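Local atomic coordinates of 2-Keto-3-deoxy-(6-phospho-)gluconate aldolase (Thermoproteus tenax, PDB entry 2R91), a protein that is an aldolase of the dihydrodipicolinate synthetase family that folds as a closed parallel beta/alpha (TIM) barrel with added C-terminal helices, and has a four-chain assembly. Residues A[198-203]-A[229-234]; A[245-248]-A[252-255]. All coordinates share one frame; numbering follows the deposited sequence.

Interaction 1: A[198-203]-A[229-234]; sequences ANYLPE and EIVESA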
ATOM      1  N   ALA A 198     -20.452  19.370   3.697  1.00 16.28           N
ATOM      2  CA  ALA A 198     -21.148  20.627   3.373  1.00 16.78           C
ATOM      3  C   ALA A 198     -22.508  20.368   2.721  1.00 17.42           C
ATOM      4  O   ALA A 198     -23.355  21.253   2.695  1.00 17.38           O
ATOM      5  CB  ALA A 198     -20.288  21.553   2.513  1.00 17.67           C
ATOM      6  N   ASN A 199     -22.718  19.165   2.196  1.00 16.46           N
ATOM      7  CA  ASN A 199     -24.045  18.810   1.707  1.00 18.37           C
ATOM      8  C   ASN A 199     -25.089  18.704   2.805  1.00 18.32           C
ATOM      9  O   ASN A 199     -26.210  19.156   2.634  1.00 19.19           O
ATOM     10  CB  ASN A 199     -24.032  17.487   0.937  1.00 17.85           C
ATOM     11  CG  ASN A 199     -23.412  17.637  -0.421  1.00 18.88           C
ATOM     12  OD1 ASN A 199     -24.047  18.168  -1.337  1.00 17.94           O
ATOM     13  ND2 ASN A 199     -22.151  17.229  -0.549  1.00 16.76           N
ATOM     14  N   TYR A 200     -24.736  18.029   3.905  1.00 17.33           N
ATOM     15  CA  TYR A 200     -25.746  17.693   4.919  1.00 17.73           C
ATOM     16  C   TYR A 200     -25.653  18.507   6.196  1.00 17.71           C
ATOM     17  O   TYR A 200     -26.653  18.646   6.883  1.00 18.83           O
ATOM     18  CB  TYR A 200     -25.759  16.188   5.228  1.00 17.57           C
ATOM     19  CG  TYR A 200     -24.399  15.541   5.509  1.00 18.02           C
ATOM     20  CD1 TYR A 200     -23.877  15.492   6.803  1.00 18.76           C
ATOM     21  CD2 TYR A 200     -23.687  14.899   4.489  1.00 17.77           C
ATOM     22  CE1 TYR A 200     -22.637  14.856   7.058  1.00 18.54           C
ATOM     23  CE2 TYR A 200     -22.469  14.270   4.727  1.00 18.23           C
ATOM     24  CZ  TYR A 200     -21.958  14.240   6.026  1.00 18.82           C
ATOM     25  OH  TYR A 200     -20.748  13.620   6.262  1.00 18.47           O
ATOM     26  N   LEU A 201     -24.471  19.035   6.513  1.00 17.27           N
ATOM     27  CA  LEU A 201     -24.285  19.852   7.720  1.00 17.97           C
ATOM     28  C   LEU A 201     -23.424  21.079   7.488  1.00 17.93           C
ATOM     29  O   LEU A 201     -22.428  21.305   8.194  1.00 16.87           O
ATOM     30  CB  LEU A 201     -23.710  19.000   8.900  1.00 19.21           C
ATOM     31  CG  LEU A 201     -24.766  18.136   9.569  1.00 19.75           C
ATOM     32  CD1 LEU A 201     -24.127  17.010  10.430  1.00 21.57           C
ATOM     33  CD2 LEU A 201     -25.715  19.028  10.400  1.00 19.36           C
ATOM     34  N   PRO A 202     -23.819  21.924   6.506  1.00 18.64           N
ATOM     35  CA  PRO A 202     -23.046  23.138   6.249  1.00 18.55           C
ATOM     36  C   PRO A 202     -22.967  24.007   7.506  1.00 18.63           C
ATOM     37  O   PRO A 202     -21.964  24.672   7.717  1.00 19.29           O
ATOM     38  CB  PRO A 202     -23.886  23.863   5.148  1.00 19.04           C
ATOM     39  CG  PRO A 202     -25.282  23.278   5.257  1.00 18.64           C
ATOM     40  CD  PRO A 202     -24.988  21.806   5.609  1.00 18.44           C
ATOM     41  N   GLU A 203     -24.029  24.021   8.311  1.00 19.09           N
ATOM     42  CA  GLU A 203     -24.038  24.874   9.506  1.00 22.25           C
ATOM     43  C   GLU A 203     -23.013  24.391  10.532  1.00 21.18           C
ATOM     44  O   GLU A 203     -22.500  25.177  11.292  1.00 21.01           O
ATOM     45  CB  GLU A 203     -25.432  24.985  10.129  1.00 24.27           C
ATOM     46  CG  GLU A 203     -26.101  23.669  10.580  1.00 28.43           C
ATOM     47  CD  GLU A 203     -26.894  22.951   9.455  1.00 30.20           C
ATOM     48  OE1 GLU A 203     -26.318  22.601   8.437  1.00 29.77           O
ATOM     49  OE2 GLU A 203     -28.115  22.741   9.595  1.00 34.52           O
ATOM     50  N   GLU A 229     -18.050  11.120  13.959  1.00 20.11           N
ATOM     51  CA  GLU A 229     -18.940  10.032  14.370  1.00 22.78           C
ATOM     52  C   GLU A 229     -20.014   9.805  13.327  1.00 20.51           C
ATOM     53  O   GLU A 229     -20.403   8.679  13.053  1.00 18.51           O
ATOM     54  CB  GLU A 229     -19.645  10.391  15.667  1.00 24.71           C
ATOM     55  CG  GLU A 229     -18.719  10.486  16.876  1.00 30.15           C
ATOM     56  CD  GLU A 229     -19.463  10.911  18.163  1.00 31.65           C
ATOM     57  OE1 GLU A 229     -20.740  10.816  18.217  1.00 33.71           O
ATOM     58  OE2 GLU A 229     -18.750  11.335  19.110  1.00 35.75           O
ATOM     59  N   ILE A 230     -20.504  10.900  12.756  1.00 19.64           N
ATOM     60  CA  ILE A 230     -21.560  10.818  11.729  1.00 18.22           C
ATOM     61  C   ILE A 230     -20.992  10.200  10.459  1.00 17.53           C
ATOM     62  O   ILE A 230     -21.564   9.272   9.903  1.00 18.21           O
ATOM     63  CB  ILE A 230     -22.174  12.225  11.469  1.00 17.48           C
ATOM     64  CG1 ILE A 230     -23.019  12.669  12.681  1.00 18.49           C
ATOM     65  CG2 ILE A 230     -23.040  12.209  10.177  1.00 19.11           C
ATOM     66  CD1 ILE A 230     -23.311  14.197  12.735  1.00 19.38           C
ATOM     67  N   VAL A 231     -19.855  10.709  10.001  1.00 18.49           N
ATOM     68  CA  VAL A 231     -19.141  10.106   8.865  1.00 21.10           C
ATOM     69  C   VAL A 231     -18.859   8.588   9.036  1.00 22.42           C
ATOM     70  O   VAL A 231     -19.092   7.771   8.112  1.00 22.02           O
ATOM     71  CB  VAL A 231     -17.820  10.858   8.615  1.00 20.78           C
ATOM     72  CG1 VAL A 231     -16.961  10.171   7.543  1.00 20.51           C
ATOM     73  CG2 VAL A 231     -18.132  12.327   8.211  1.00 20.30           C
ATOM     74  N   GLU A 232     -18.370   8.225  10.219  1.00 21.20           N
ATOM     75  CA  GLU A 232     -18.101   6.836  10.556  1.00 22.78           C
ATOM     76  C   GLU A 232     -19.335   5.947  10.401  1.00 21.54           C
ATOM     77  O   GLU A 232     -19.242   4.880   9.813  1.00 20.88           O
ATOM     78  CB  GLU A 232     -17.499   6.747  11.978  1.00 25.65           C
ATOM     79  CG  GLU A 232     -16.013   7.056  11.976  1.00 30.54           C
ATOM     80  CD  GLU A 232     -15.457   7.500  13.332  1.00 33.28           C
ATOM     81  OE1 GLU A 232     -16.084   7.223  14.377  1.00 33.53           O
ATOM     82  OE2 GLU A 232     -14.371   8.146  13.318  1.00 35.77           O
ATOM     83  N   SER A 233     -20.488   6.377  10.905  1.00 20.69           N
ATOM     84  CA  SER A 233     -21.703   5.572  10.730  1.00 22.47           C
ATOM     85  C   SER A 233     -22.067   5.427   9.241  1.00 22.46           C
ATOM     86  O   SER A 233     -22.441   4.334   8.789  1.00 22.26           O
ATOM     87  CB  SER A 233     -22.900   6.167  11.473  1.00 22.86           C
ATOM     88  OG  SER A 233     -22.681   6.171  12.877  1.00 25.15           O
ATOM     89  N   ALA A 234     -21.939   6.526   8.498  1.00 20.34           N
ATOM     90  CA  ALA A 234     -22.293   6.548   7.068  1.00 21.33           C
ATOM     91  C   ALA A 234     -21.377   5.658   6.233  1.00 21.31           C
ATOM     92  O   ALA A 234     -21.812   4.983   5.326  1.00 21.03           O
ATOM     93  CB  ALA A 234     -22.265   7.994   6.544  1.00 19.35           C
TER
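Leu201 and Ile230 meet tip to tip, with Leu201 CD1 lying 3.7 Å from Ile230 CD1. The other branch of Ile230 takes a different partner. Its CG2 comes to 4.1 Å from Tyr200 CE1 and approaches the ring obliquely. Ile230 splits in this way because CG1 sits beside its own backbone N (chi1 -71°), while CG2 is anti to that N. Tyr200 and Ile230 run past each other in opposite senses. The end of the ring goes one residue further along the helix, where Tyr200 OH stands 3.5 Å from Val231 CG2. The two side chains cross there at about a right angle.

All the cross-contacts are van der Waals, and all four residues are buried. Within the loop, Leu201 CD1 lies in the plane of the Tyr200 ring, at its edge. The phenol oxygen is not left to apolar neighbours alone, since Tyr200 OH is hydrogen-bonded to Tyr239 OH. Leu201 holds the N-cap position of helix 202-213.

Helix 239-251 packs beside these side chains: Leu246 packs on Tyr200, and Phe250 touches both Leu201 and Ile230. The contact thus joins the loop between the last barrel strand, 192-193, and helix 202-213 to helix 217-237 of the C-terminal helices that follow the barrel.

Interaction 2: A[245-248]-A[252-255]; sequences ELVE and GYEA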
ATOM      1  N   GLU A 245     -28.959  10.419   2.048  1.00 18.61           N
ATOM      2  CA  GLU A 245     -29.848  10.222   3.199  1.00 19.74           C
ATOM      3  C   GLU A 245     -29.498  11.174   4.348  1.00 19.15           C
ATOM      4  O   GLU A 245     -30.403  11.678   5.036  1.00 19.50           O
ATOM      5  CB  GLU A 245     -29.879   8.741   3.644  1.00 20.35           C
ATOM      6  CG  GLU A 245     -30.796   8.432   4.844  1.00 23.00           C
ATOM      7  CD  GLU A 245     -32.277   8.666   4.523  1.00 25.39           C
ATOM      8  OE1 GLU A 245     -32.627   8.736   3.336  1.00 26.40           O
ATOM      9  OE2 GLU A 245     -33.079   8.798   5.464  1.00 28.32           O
ATOM     10  N   LEU A 246     -28.198  11.435   4.553  1.00 18.03           N
ATOM     11  CA  LEU A 246     -27.771  12.426   5.544  1.00 18.14           C
ATOM     12  C   LEU A 246     -28.348  13.828   5.248  1.00 18.84           C
ATOM     13  O   LEU A 246     -28.757  14.554   6.164  1.00 17.66           O
ATOM     14  CB  LEU A 246     -26.243  12.478   5.669  1.00 16.53           C
ATOM     15  CG  LEU A 246     -25.581  11.200   6.223  1.00 18.34           C
ATOM     16  CD1 LEU A 246     -24.072  11.333   6.190  1.00 18.33           C
ATOM     17  CD2 LEU A 246     -26.073  10.897   7.678  1.00 18.01           C
ATOM     18  N   VAL A 247     -28.363  14.227   3.976  1.00 17.92           N
ATOM     19  CA  VAL A 247     -29.059  15.476   3.617  1.00 19.41           C
ATOM     20  C   VAL A 247     -30.529  15.438   4.052  1.00 19.19           C
ATOM     21  O   VAL A 247     -31.024  16.389   4.667  1.00 19.92           O
ATOM     22  CB  VAL A 247     -28.981  15.775   2.090  1.00 18.77           C
ATOM     23  CG1 VAL A 247     -29.787  17.080   1.717  1.00 19.12           C
ATOM     24  CG2 VAL A 247     -27.524  15.890   1.656  1.00 17.29           C
ATOM     25  N   GLU A 248     -31.243  14.361   3.734  1.00 20.68           N
ATOM     26  CA  GLU A 248     -32.657  14.283   4.147  1.00 23.02           C
ATOM     27  C   GLU A 248     -32.776  14.373   5.674  1.00 23.09           C
ATOM     28  O   GLU A 248     -33.577  15.149   6.215  1.00 21.93           O
ATOM     29  CB  GLU A 248     -33.314  12.992   3.629  1.00 24.61           C
ATOM     30  CG  GLU A 248     -33.152  12.861   2.122  1.00 30.28           C
ATOM     31  CD  GLU A 248     -34.275  12.128   1.412  1.00 33.14           C
ATOM     32  OE1 GLU A 248     -35.225  11.620   2.091  1.00 34.96           O
ATOM     33  OE2 GLU A 248     -34.201  12.075   0.156  1.00 33.81           O
ATOM     34  N   GLY A 252     -33.880  18.007   5.970  1.00 25.81           N
ATOM     35  CA  GLY A 252     -35.332  17.867   5.980  1.00 28.34           C
ATOM     36  C   GLY A 252     -36.051  18.043   4.647  1.00 30.10           C
ATOM     37  O   GLY A 252     -37.237  18.406   4.619  1.00 31.72           O
ATOM     38  N   TYR A 253     -35.360  17.787   3.543  1.00 28.68           N
ATOM     39  CA  TYR A 253     -36.016  17.779   2.228  1.00 28.48           C
ATOM     40  C   TYR A 253     -35.490  16.607   1.412  1.00 29.40           C
ATOM     41  O   TYR A 253     -34.452  16.009   1.752  1.00 28.09           O
ATOM     42  CB  TYR A 253     -35.823  19.113   1.470  1.00 25.85           C
ATOM     43  CG  TYR A 253     -34.387  19.574   1.360  1.00 24.37           C
ATOM     44  CD1 TYR A 253     -33.468  18.904   0.552  1.00 24.49           C
ATOM     45  CD2 TYR A 253     -33.950  20.681   2.071  1.00 24.94           C
ATOM     46  CE1 TYR A 253     -32.108  19.332   0.477  1.00 22.79           C
ATOM     47  CE2 TYR A 253     -32.640  21.129   1.989  1.00 24.38           C
ATOM     48  CZ  TYR A 253     -31.727  20.434   1.192  1.00 24.01           C
ATOM     49  OH  TYR A 253     -30.451  20.908   1.156  1.00 23.60           O
ATOM     50  N   GLU A 254     -36.189  16.299   0.325  1.00 30.11           N
ATOM     51  CA  GLU A 254     -35.809  15.188  -0.538  1.00 33.67           C
ATOM     52  C   GLU A 254     -34.528  15.525  -1.276  1.00 30.36           C
ATOM     53  O   GLU A 254     -34.390  16.604  -1.842  1.00 28.36           O
ATOM     54  CB  GLU A 254     -36.915  14.859  -1.543  1.00 36.26           C
ATOM     55  CG  GLU A 254     -38.095  14.076  -0.964  1.00 40.58           C
ATOM     56  CD  GLU A 254     -39.078  13.607  -2.057  1.00 41.96           C
ATOM     57  OE1 GLU A 254     -38.888  13.994  -3.244  1.00 45.24           O
ATOM     58  OE2 GLU A 254     -40.040  12.849  -1.737  1.00 45.42           O
ATOM     59  N   ALA A 255     -33.581  14.592  -1.267  1.00 28.35           N
ATOM     60  CA  ALA A 255     -32.258  14.862  -1.827  1.00 27.10           C
ATOM     61  C   ALA A 255     -32.014  14.083  -3.110  1.00 25.79           C
ATOM     62  O   ALA A 255     -30.914  14.125  -3.642  1.00 24.20           O
ATOM     63  CB  ALA A 255     -31.168  14.487  -0.802  1.00 27.88           C
TER
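Glu248 O is met twice by Gly252. Gly252 N donates a hydrogen bond to it at 2.9 Å, and Gly252 CA adds a CH...O contact at 3.2 Å. The first is the last-turn bond of helix 239-251, bent to 137° at the hydrogen. Gly252 then leaves the helix with positive phi, and the chain turns back alongside the final turn.

The side chain of Glu248 holds the returning loop. Ala255 N donates to Glu248 OE2 at 3.0 Å, nearly straight at 171°, but arrives well above the carboxylate plane. The Glu248 chain bends at chi2 (-149°), carrying its carboxylate toward Ala255. Tyr253 O lies against the same side chain, 3.4 Å from Glu248 CG. It also accepts a CH...O contact from Glu248 CA.

Val247 closes the apolar side. Its CB is 3.8 Å from Ala255 CB, and its CG1 reaches Tyr253 CE1 at 3.5 Å, obliquely to the ring. Tyr253 OH is hydrogen-bonded to His24 and Asn27 of helix 18-30, which ties this turn to a barrel helix. Outside the two segments, Glu254 pairs with Arg12 in a salt bridge.

Glu248 thus takes part with both its backbone O and its carboxylate. Accepting the N-H of Ala255 would probably help stabilise the negative charge of that carboxylate if it is ionised.

How the interactions relate
Interaction 1 is a buried contact made by apolar groups. Interaction 2 lies further from the centre of the chain, is partly exposed, and depends on hydrogen bonds as well as packing. The first joins parts well separated in sequence, a loop of the barrel and helix 217-237. The second is local and finishes the next helix, 239-251. They meet directly, their centres about 12 Å apart. Tyr200 CB rests against Val247 N at 3.5 Å, and Ala234 CB packs on Leu246 CD1. Helix 239-251 connects them: its Leu246 and Val247 pack against residues of interaction 1, and its end is closed in interaction 2.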